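Local structure of lipoteichoic acid primase (Listeria monocytogenes, 4UOP) at residues K105-T117 with Y161-D173. The protein is the extracellular catalytic domain of a sulfatase-family enzyme that binds a magnesium ion. Sequence-based numbering, arbitrary orientation.
Sequences KSNTADAEWSVYT and YNRDEFYPAVGFD. With MG (magnesium ion), chain J.
Glu112 reaches from helix 107-117 to Arg163 and Tyr167 in a buried polar knot, each carboxylate oxygen serving two donors. CD anti to CA (chi2 -171°) carries the carboxylate out to segment 161-173, its plane 41° from the guanidinium. Arg163 NE (2.9 Å, on the syn lone pair) and NH2 (2.8 Å, nearly along the C-O axis) both grip Glu112 OE2 by bent bonds near the guanidinium plane, a salt bridge that probably keeps the carboxylate ionised. Glu112 OE1 takes Tyr167 OH on its syn lone pair at 2.6 Å and Tyr116 OH on its anti lone pair at 2.7 Å; tyrosines suit these places, pairing a donor with an apolar ring. Tyr161 turns its ring edge to the guanidinium, CD2 over the centre of one face, and a water joins Tyr161 OH to Thr108 OG1, which binds the magnesium ion at 2.1 Å together with Glu66, Asp284 and His285. Trp113, Tyr116, Phe166 and Phe172 form an aromatic cluster, flat apolar rings filling a buried place: Phe172 points its edge at the face of Tyr116, planes 83° apart, while Phe166 meets Trp113 and Tyr116 rim to rim, its CE1 3.4 Å from Trp113 CE3. Gly171 takes the positive phi of a Schellman motif, which suits glycine; Phe172 follows directly. The axes of helices 107-117 and 163-169 run nearly parallel, 12.0 Å apart at their closest, with Tyr116 packed on strands 149-153 and 214-219 and Phe166 touching helix 127-130.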
ATOM      1  N   LYS B 105       1.982  -4.375   1.433  1.00 29.83           N
ATOM      2  CA  LYS B 105       2.490  -3.550   0.335  1.00 32.33           C
ATOM      3  C   LYS B 105       3.721  -4.130  -0.352  1.00 30.48           C
ATOM      4  O   LYS B 105       3.892  -4.015  -1.566  1.00 31.11           O
ATOM      5  CB  LYS B 105       2.909  -2.167   0.901  1.00 36.58           C
ATOM      6  CG  LYS B 105       1.911  -1.050   0.667  1.00 40.39           C
ATOM      7  CD  LYS B 105       2.294   0.263   1.383  1.00 44.42           C
ATOM      8  CE  LYS B 105       2.975   1.237   0.411  1.00 46.54           C
ATOM      9  NZ  LYS B 105       3.830   2.294   1.034  1.00 49.15           N
ATOM     10  N   SER B 106       4.597  -4.723   0.440  1.00 27.81           N
ATOM     11  CA  SER B 106       5.873  -5.234  -0.059  1.00 28.29           C
ATOM     12  C   SER B 106       5.948  -6.741   0.187  1.00 25.14           C
ATOM     13  O   SER B 106       6.477  -7.189   1.194  1.00 24.17           O
ATOM     14  CB  SER B 106       7.007  -4.496   0.642  1.00 31.18           C
ATOM     15  OG  SER B 106       8.255  -4.805   0.051  1.00 36.69           O
ATOM     16  N   ASN B 107       5.420  -7.518  -0.747  1.00 21.44           N
ATOM     17  CA  ASN B 107       5.019  -8.885  -0.422  1.00 21.40           C
ATOM     18  C   ASN B 107       6.121  -9.796   0.174  1.00 20.72           C
ATOM     19  O   ASN B 107       5.944 -10.341   1.267  1.00 19.95           O
ATOM     20  CB  ASN B 107       4.263  -9.538  -1.575  1.00 22.33           C
ATOM     21  CG  ASN B 107       4.962  -9.404  -2.910  1.00 23.34           C
ATOM     22  OD1 ASN B 107       6.145  -9.066  -2.992  1.00 24.21           O
ATOM     23  ND2 ASN B 107       4.215  -9.693  -3.983  1.00 25.08           N
ATOM     24  N   THR B 108       7.262  -9.911  -0.502  1.00 18.76           N
ATOM     25  CA  THR B 108       8.346 -10.749  -0.013  1.00 18.67           C
ATOM     26  C   THR B 108       8.843 -10.299   1.378  1.00 18.83           C
ATOM     27  O   THR B 108       8.995 -11.115   2.274  1.00 17.89           O
ATOM     28  CB  THR B 108       9.539 -10.779  -0.981  1.00 19.35           C
ATOM     29  OG1 THR B 108       9.085 -11.087  -2.305  1.00 19.20           O
ATOM     30  CG2 THR B 108      10.549 -11.831  -0.535  1.00 19.55           C
ATOM     31  N   ALA B 109       9.075  -8.995   1.525  1.00 17.99           N
ATOM     32  CA  ALA B 109       9.528  -8.432   2.785  1.00 19.10           C
ATOM     33  C   ALA B 109       8.474  -8.541   3.884  1.00 18.93           C
ATOM     34  O   ALA B 109       8.823  -8.721   5.052  1.00 19.40           O
ATOM     35  CB  ALA B 109       9.973  -6.993   2.604  1.00 19.08           C
ATOM     36  N   ASP B 110       7.201  -8.397   3.524  1.00 18.77           N
ATOM     37  CA  ASP B 110       6.113  -8.580   4.476  1.00 19.91           C
ATOM     38  C   ASP B 110       6.025 -10.031   4.964  1.00 19.06           C
ATOM     39  O   ASP B 110       5.683 -10.273   6.120  1.00 16.93           O
ATOM     40  CB  ASP B 110       4.771  -8.140   3.884  1.00 21.37           C
ATOM     41  CG  ASP B 110       4.678  -6.633   3.692  1.00 24.32           C
ATOM     42  OD1 ASP B 110       5.468  -5.884   4.314  1.00 26.11           O
ATOM     43  OD2 ASP B 110       3.792  -6.197   2.939  1.00 28.26           O
ATOM     44  N   ALA B 111       6.356 -10.983   4.096  1.00 17.30           N
ATOM     45  CA  ALA B 111       6.420 -12.372   4.509  1.00 17.30           C
ATOM     46  C   ALA B 111       7.502 -12.560   5.558  1.00 17.27           C
ATOM     47  O   ALA B 111       7.265 -13.156   6.610  1.00 16.42           O
ATOM     48  CB  ALA B 111       6.661 -13.271   3.314  1.00 17.02           C
ATOM     49  N   GLU B 112       8.700 -12.042   5.277  1.00 17.43           N
ATOM     50  CA  GLU B 112       9.797 -12.114   6.217  1.00 17.36           C
ATOM     51  C   GLU B 112       9.410 -11.440   7.527  1.00 17.06           C
ATOM     52  O   GLU B 112       9.671 -11.988   8.599  1.00 16.22           O
ATOM     53  CB  GLU B 112      11.035 -11.445   5.642  1.00 18.17           C
ATOM     54  CG  GLU B 112      11.670 -12.194   4.469  1.00 19.53           C
ATOM     55  CD  GLU B 112      13.014 -11.593   4.099  1.00 21.26           C
ATOM     56  OE1 GLU B 112      13.979 -11.813   4.848  1.00 21.57           O
ATOM     57  OE2 GLU B 112      13.083 -10.879   3.068  1.00 23.73           O
ATOM     58  N   TRP B 113       8.816 -10.250   7.431  1.00 17.49           N
ATOM     59  CA  TRP B 113       8.363  -9.517   8.620  1.00 18.02           C
ATOM     60  C   TRP B 113       7.464 -10.381   9.506  1.00 18.81           C
ATOM     61  O   TRP B 113       7.657 -10.453  10.743  1.00 18.71           O
ATOM     62  CB  TRP B 113       7.624  -8.226   8.220  1.00 18.29           C
ATOM     63  CG  TRP B 113       7.097  -7.498   9.415  1.00 18.45           C
ATOM     64  CD1 TRP B 113       5.894  -7.680  10.015  1.00 19.47           C
ATOM     65  CD2 TRP B 113       7.793  -6.529  10.206  1.00 18.95           C
ATOM     66  NE1 TRP B 113       5.783  -6.870  11.123  1.00 18.49           N
ATOM     67  CE2 TRP B 113       6.934  -6.150  11.258  1.00 18.86           C
ATOM     68  CE3 TRP B 113       9.050  -5.931  10.116  1.00 19.41           C
ATOM     69  CZ2 TRP B 113       7.301  -5.208  12.216  1.00 20.08           C
ATOM     70  CZ3 TRP B 113       9.410  -4.994  11.069  1.00 19.99           C
ATOM     71  CH2 TRP B 113       8.540  -4.639  12.095  1.00 19.39           C
ATOM     72  N   SER B 114       6.452 -10.972   8.878  1.00 18.24           N
ATOM     73  CA  SER B 114       5.464 -11.810   9.557  1.00 19.19           C
ATOM     74  C   SER B 114       6.115 -12.994  10.251  1.00 18.22           C
ATOM     75  O   SER B 114       5.835 -13.291  11.412  1.00 17.91           O
ATOM     76  CB  SER B 114       4.430 -12.323   8.544  1.00 19.02           C
ATOM     77  OG  SER B 114       3.599 -11.284   8.106  1.00 20.78           O
ATOM     78  N   VAL B 115       7.012 -13.655   9.538  1.00 17.99           N
ATOM     79  CA  VAL B 115       7.664 -14.832  10.072  1.00 18.49           C
ATOM     80  C   VAL B 115       8.620 -14.496  11.223  1.00 18.58           C
ATOM     81  O   VAL B 115       8.574 -15.143  12.281  1.00 19.59           O
ATOM     82  CB  VAL B 115       8.364 -15.620   8.946  1.00 18.50           C
ATOM     83  CG1 VAL B 115       9.170 -16.778   9.506  1.00 19.06           C
ATOM     84  CG2 VAL B 115       7.313 -16.117   7.960  1.00 18.78           C
ATOM     85  N   TYR B 116       9.460 -13.484  11.055  1.00 17.23           N
ATOM     86  CA  TYR B 116      10.454 -13.179  12.087  1.00 17.10           C
ATOM     87  C   TYR B 116       9.833 -12.570  13.359  1.00 17.46           C
ATOM     88  O   TYR B 116      10.326 -12.836  14.453  1.00 17.06           O
ATOM     89  CB  TYR B 116      11.541 -12.231  11.584  1.00 17.71           C
ATOM     90  CG  TYR B 116      12.251 -12.654  10.314  1.00 18.47           C
ATOM     91  CD1 TYR B 116      12.414 -13.982   9.991  1.00 19.63           C
ATOM     92  CD2 TYR B 116      12.772 -11.700   9.446  1.00 19.34           C
ATOM     93  CE1 TYR B 116      13.058 -14.353   8.818  1.00 20.68           C
ATOM     94  CE2 TYR B 116      13.410 -12.057   8.280  1.00 20.16           C
ATOM     95  CZ  TYR B 116      13.544 -13.383   7.964  1.00 20.88           C
ATOM     96  OH  TYR B 116      14.168 -13.744   6.784  1.00 24.00           O
ATOM     97  N   THR B 117       8.804 -11.739  13.192  1.00 17.45           N
ATOM     98  CA  THR B 117       8.285 -10.912  14.288  1.00 18.79           C
ATOM     99  C   THR B 117       6.994 -11.426  14.911  1.00 20.06           C
ATOM    100  O   THR B 117       6.669 -11.028  16.038  1.00 19.39           O
ATOM    101  CB  THR B 117       8.028  -9.435  13.867  1.00 18.68           C
ATOM    102  OG1 THR B 117       6.897  -9.345  12.985  1.00 18.03           O
ATOM    103  CG2 THR B 117       9.247  -8.840  13.210  1.00 19.47           C
ATOM    104  N   TYR B 161      14.521  -3.409   0.070  1.00 25.66           N
ATOM    105  CA  TYR B 161      13.557  -3.378   1.175  1.00 26.88           C
ATOM    106  C   TYR B 161      14.189  -3.059   2.533  1.00 23.77           C
ATOM    107  O   TYR B 161      13.631  -3.420   3.573  1.00 22.66           O
ATOM    108  CB  TYR B 161      12.788  -4.709   1.279  1.00 29.27           C
ATOM    109  CG  TYR B 161      12.363  -5.297  -0.048  1.00 33.20           C
ATOM    110  CD1 TYR B 161      11.667  -4.536  -0.981  1.00 34.51           C
ATOM    111  CD2 TYR B 161      12.658  -6.619  -0.367  1.00 35.52           C
ATOM    112  CE1 TYR B 161      11.283  -5.078  -2.199  1.00 36.80           C
ATOM    113  CE2 TYR B 161      12.269  -7.178  -1.580  1.00 38.05           C
ATOM    114  CZ  TYR B 161      11.590  -6.403  -2.496  1.00 38.89           C
ATOM    115  OH  TYR B 161      11.209  -6.977  -3.696  1.00 43.15           O
ATOM    116  N   ASN B 162      15.335  -2.385   2.522  1.00 21.89           N
ATOM    117  CA  ASN B 162      16.008  -1.999   3.753  1.00 22.67           C
ATOM    118  C   ASN B 162      16.470  -3.222   4.577  1.00 20.95           C
ATOM    119  O   ASN B 162      16.573  -3.137   5.793  1.00 20.81           O
ATOM    120  CB  ASN B 162      15.081  -1.114   4.591  1.00 22.97           C
ATOM    121  CG  ASN B 162      15.814  -0.320   5.649  1.00 24.09           C
ATOM    122  OD1 ASN B 162      16.884   0.208   5.397  1.00 24.99           O
ATOM    123  ND2 ASN B 162      15.227  -0.215   6.838  1.00 25.36           N
ATOM    124  N   ARG B 163      16.765  -4.332   3.908  1.00 20.28           N
ATOM    125  CA  ARG B 163      17.159  -5.568   4.604  1.00 22.15           C
ATOM    126  C   ARG B 163      18.439  -5.399   5.434  1.00 23.04           C
ATOM    127  O   ARG B 163      18.554  -5.983   6.521  1.00 22.29           O
ATOM    128  CB  ARG B 163      17.334  -6.733   3.626  1.00 21.71           C
ATOM    129  CG  ARG B 163      16.034  -7.441   3.292  1.00 22.53           C
ATOM    130  CD  ARG B 163      16.187  -8.295   2.040  1.00 23.67           C
ATOM    131  NE  ARG B 163      14.996  -9.118   1.778  1.00 24.65           N
ATOM    132  CZ  ARG B 163      14.598  -9.497   0.557  1.00 29.28           C
ATOM    133  NH1 ARG B 163      15.275  -9.132  -0.533  1.00 30.62           N
ATOM    134  NH2 ARG B 163      13.509 -10.240   0.408  1.00 29.96           N
ATOM    135  N   ASP B 164      19.372  -4.594   4.930  1.00 23.14           N
ATOM    136  CA  ASP B 164      20.639  -4.351   5.632  1.00 26.09           C
ATOM    137  C   ASP B 164      20.470  -3.610   6.969  1.00 26.17           C
ATOM    138  O   ASP B 164      21.339  -3.700   7.828  1.00 27.13           O
ATOM    139  CB  ASP B 164      21.675  -3.668   4.726  1.00 28.27           C
ATOM    140  CG  ASP B 164      21.202  -2.358   4.138  1.00 31.06           C
ATOM    141  OD1 ASP B 164      20.113  -1.855   4.507  1.00 33.12           O
ATOM    142  OD2 ASP B 164      21.947  -1.828   3.278  1.00 33.81           O
ATOM    143  N   GLU B 165      19.349  -2.914   7.154  1.00 25.12           N
ATOM    144  CA  GLU B 165      18.949  -2.409   8.488  1.00 26.39           C
ATOM    145  C   GLU B 165      17.960  -3.317   9.220  1.00 24.44           C
ATOM    146  O   GLU B 165      18.007  -3.453  10.449  1.00 24.92           O
ATOM    147  CB  GLU B 165      18.325  -1.019   8.351  1.00 27.99           C
ATOM    148  CG  GLU B 165      19.241   0.013   7.713  1.00 31.61           C
ATOM    149  CD  GLU B 165      20.502   0.261   8.523  1.00 37.97           C
ATOM    150  OE1 GLU B 165      20.443   0.172   9.776  1.00 43.79           O
ATOM    151  OE2 GLU B 165      21.554   0.553   7.909  1.00 40.84           O
ATOM    152  N   PHE B 166      17.035  -3.911   8.479  1.00 22.39           N
ATOM    153  CA  PHE B 166      16.010  -4.768   9.069  1.00 21.73           C
ATOM    154  C   PHE B 166      16.593  -6.013   9.736  1.00 20.47           C
ATOM    155  O   PHE B 166      16.160  -6.402  10.815  1.00 20.51           O
ATOM    156  CB  PHE B 166      14.981  -5.144   8.002  1.00 21.65           C
ATOM    157  CG  PHE B 166      14.008  -6.192   8.424  1.00 22.07           C
ATOM    158  CD1 PHE B 166      13.166  -5.985   9.513  1.00 22.53           C
ATOM    159  CD2 PHE B 166      13.931  -7.396   7.737  1.00 22.38           C
ATOM    160  CE1 PHE B 166      12.262  -6.959   9.894  1.00 23.06           C
ATOM    161  CE2 PHE B 166      13.024  -8.367   8.117  1.00 23.47           C
ATOM    162  CZ  PHE B 166      12.194  -8.147   9.199  1.00 22.70           C
ATOM    163  N   TYR B 167      17.567  -6.639   9.097  1.00 20.38           N
ATOM    164  CA  TYR B 167      18.107  -7.874   9.634  1.00 20.82           C
ATOM    165  C   TYR B 167      18.792  -7.676  11.009  1.00 22.38           C
ATOM    166  O   TYR B 167      18.540  -8.466  11.922  1.00 22.22           O
ATOM    167  CB  TYR B 167      18.982  -8.592   8.608  1.00 20.73           C
ATOM    168  CG  TYR B 167      18.232  -9.184   7.423  1.00 19.53           C
ATOM    169  CD1 TYR B 167      16.894  -9.577   7.507  1.00 20.27           C
ATOM    170  CD2 TYR B 167      18.884  -9.396   6.218  1.00 20.22           C
ATOM    171  CE1 TYR B 167      16.240 -10.144   6.423  1.00 19.42           C
ATOM    172  CE2 TYR B 167      18.238  -9.950   5.141  1.00 19.77           C
ATOM    173  CZ  TYR B 167      16.914 -10.319   5.249  1.00 19.43           C
ATOM    174  OH  TYR B 167      16.275 -10.878   4.169  1.00 20.47           O
ATOM    175  N   PRO B 168      19.610  -6.614  11.169  1.00 24.35           N
ATOM    176  CA  PRO B 168      20.101  -6.195  12.497  1.00 26.18           C
ATOM    177  C   PRO B 168      18.993  -5.813  13.473  1.00 24.62           C
ATOM    178  O   PRO B 168      19.080  -6.156  14.650  1.00 23.19           O
ATOM    179  CB  PRO B 168      20.949  -4.952  12.187  1.00 26.69           C
ATOM    180  CG  PRO B 168      21.371  -5.111  10.780  1.00 26.68           C
ATOM    181  CD  PRO B 168      20.307  -5.902  10.083  1.00 24.84           C
ATOM    182  N   ALA B 169      17.961  -5.120  12.988  1.00 23.58           N
ATOM    183  CA  ALA B 169      16.830  -4.748  13.821  1.00 24.00           C
ATOM    184  C   ALA B 169      16.169  -5.952  14.476  1.00 23.40           C
ATOM    185  O   ALA B 169      15.761  -5.874  15.637  1.00 23.05           O
ATOM    186  CB  ALA B 169      15.801  -3.954  13.021  1.00 24.46           C
ATOM    187  N   VAL B 170      16.023  -7.056  13.737  1.00 22.05           N
ATOM    188  CA  VAL B 170      15.425  -8.262  14.323  1.00 21.68           C
ATOM    189  C   VAL B 170      16.444  -9.156  15.008  1.00 22.85           C
ATOM    190  O   VAL B 170      16.080 -10.175  15.575  1.00 24.86           O
ATOM    191  CB  VAL B 170      14.573  -9.098  13.320  1.00 20.86           C
ATOM    192  CG1 VAL B 170      13.346  -8.321  12.894  1.00 21.19           C
ATOM    193  CG2 VAL B 170      15.382  -9.550  12.108  1.00 20.60           C
ATOM    194  N   GLY B 171      17.717  -8.787  14.951  1.00 23.22           N
ATOM    195  CA  GLY B 171      18.737  -9.471  15.729  1.00 23.46           C
ATOM    196  C   GLY B 171      19.335 -10.706  15.082  1.00 22.92           C
ATOM    197  O   GLY B 171      19.826 -11.571  15.790  1.00 23.41           O
ATOM    198  N   PHE B 172      19.322 -10.792  13.747  1.00 20.39           N
ATOM    199  CA  PHE B 172      20.133 -11.792  13.070  1.00 20.40           C
ATOM    200  C   PHE B 172      21.603 -11.477  13.363  1.00 21.57           C
ATOM    201  O   PHE B 172      22.010 -10.316  13.283  1.00 21.26           O
ATOM    202  CB  PHE B 172      19.893 -11.821  11.541  1.00 19.96           C
ATOM    203  CG  PHE B 172      18.726 -12.682  11.110  1.00 19.01           C
ATOM    204  CD1 PHE B 172      18.812 -14.065  11.163  1.00 18.94           C
ATOM    205  CD2 PHE B 172      17.565 -12.117  10.621  1.00 19.30           C
ATOM    206  CE1 PHE B 172      17.755 -14.859  10.784  1.00 18.94           C
ATOM    207  CE2 PHE B 172      16.497 -12.907  10.221  1.00 19.19           C
ATOM    208  CZ  PHE B 172      16.595 -14.281  10.301  1.00 18.94           C
ATOM    209  N   ASP B 173      22.396 -12.494  13.674  1.00 20.84           N
ATOM    210  CA  ASP B 173      23.849 -12.300  13.865  1.00 21.77           C
ATOM    211  C   ASP B 173      24.528 -11.861  12.566  1.00 22.14           C
ATOM    212  O   ASP B 173      25.437 -11.016  12.577  1.00 22.64           O
ATOM    213  CB  ASP B 173      24.518 -13.588  14.342  1.00 22.87           C
ATOM    214  CG  ASP B 173      24.173 -13.930  15.773  1.00 25.00           C
ATOM    215  OD1 ASP B 173      24.205 -13.026  16.626  1.00 27.62           O
ATOM    216  OD2 ASP B 173      23.876 -15.105  16.044  1.00 26.22           O
TER
HETATM  217 MG    MG J1616       8.041 -12.679  -3.188  1.00 10.93          MG
HETATM  218  O   HOH W   1       7.893 -11.027  -4.658  1.00 21.74           O
HETATM  219  O   HOH W   2      10.775  -9.724  -3.660  1.00 27.70           O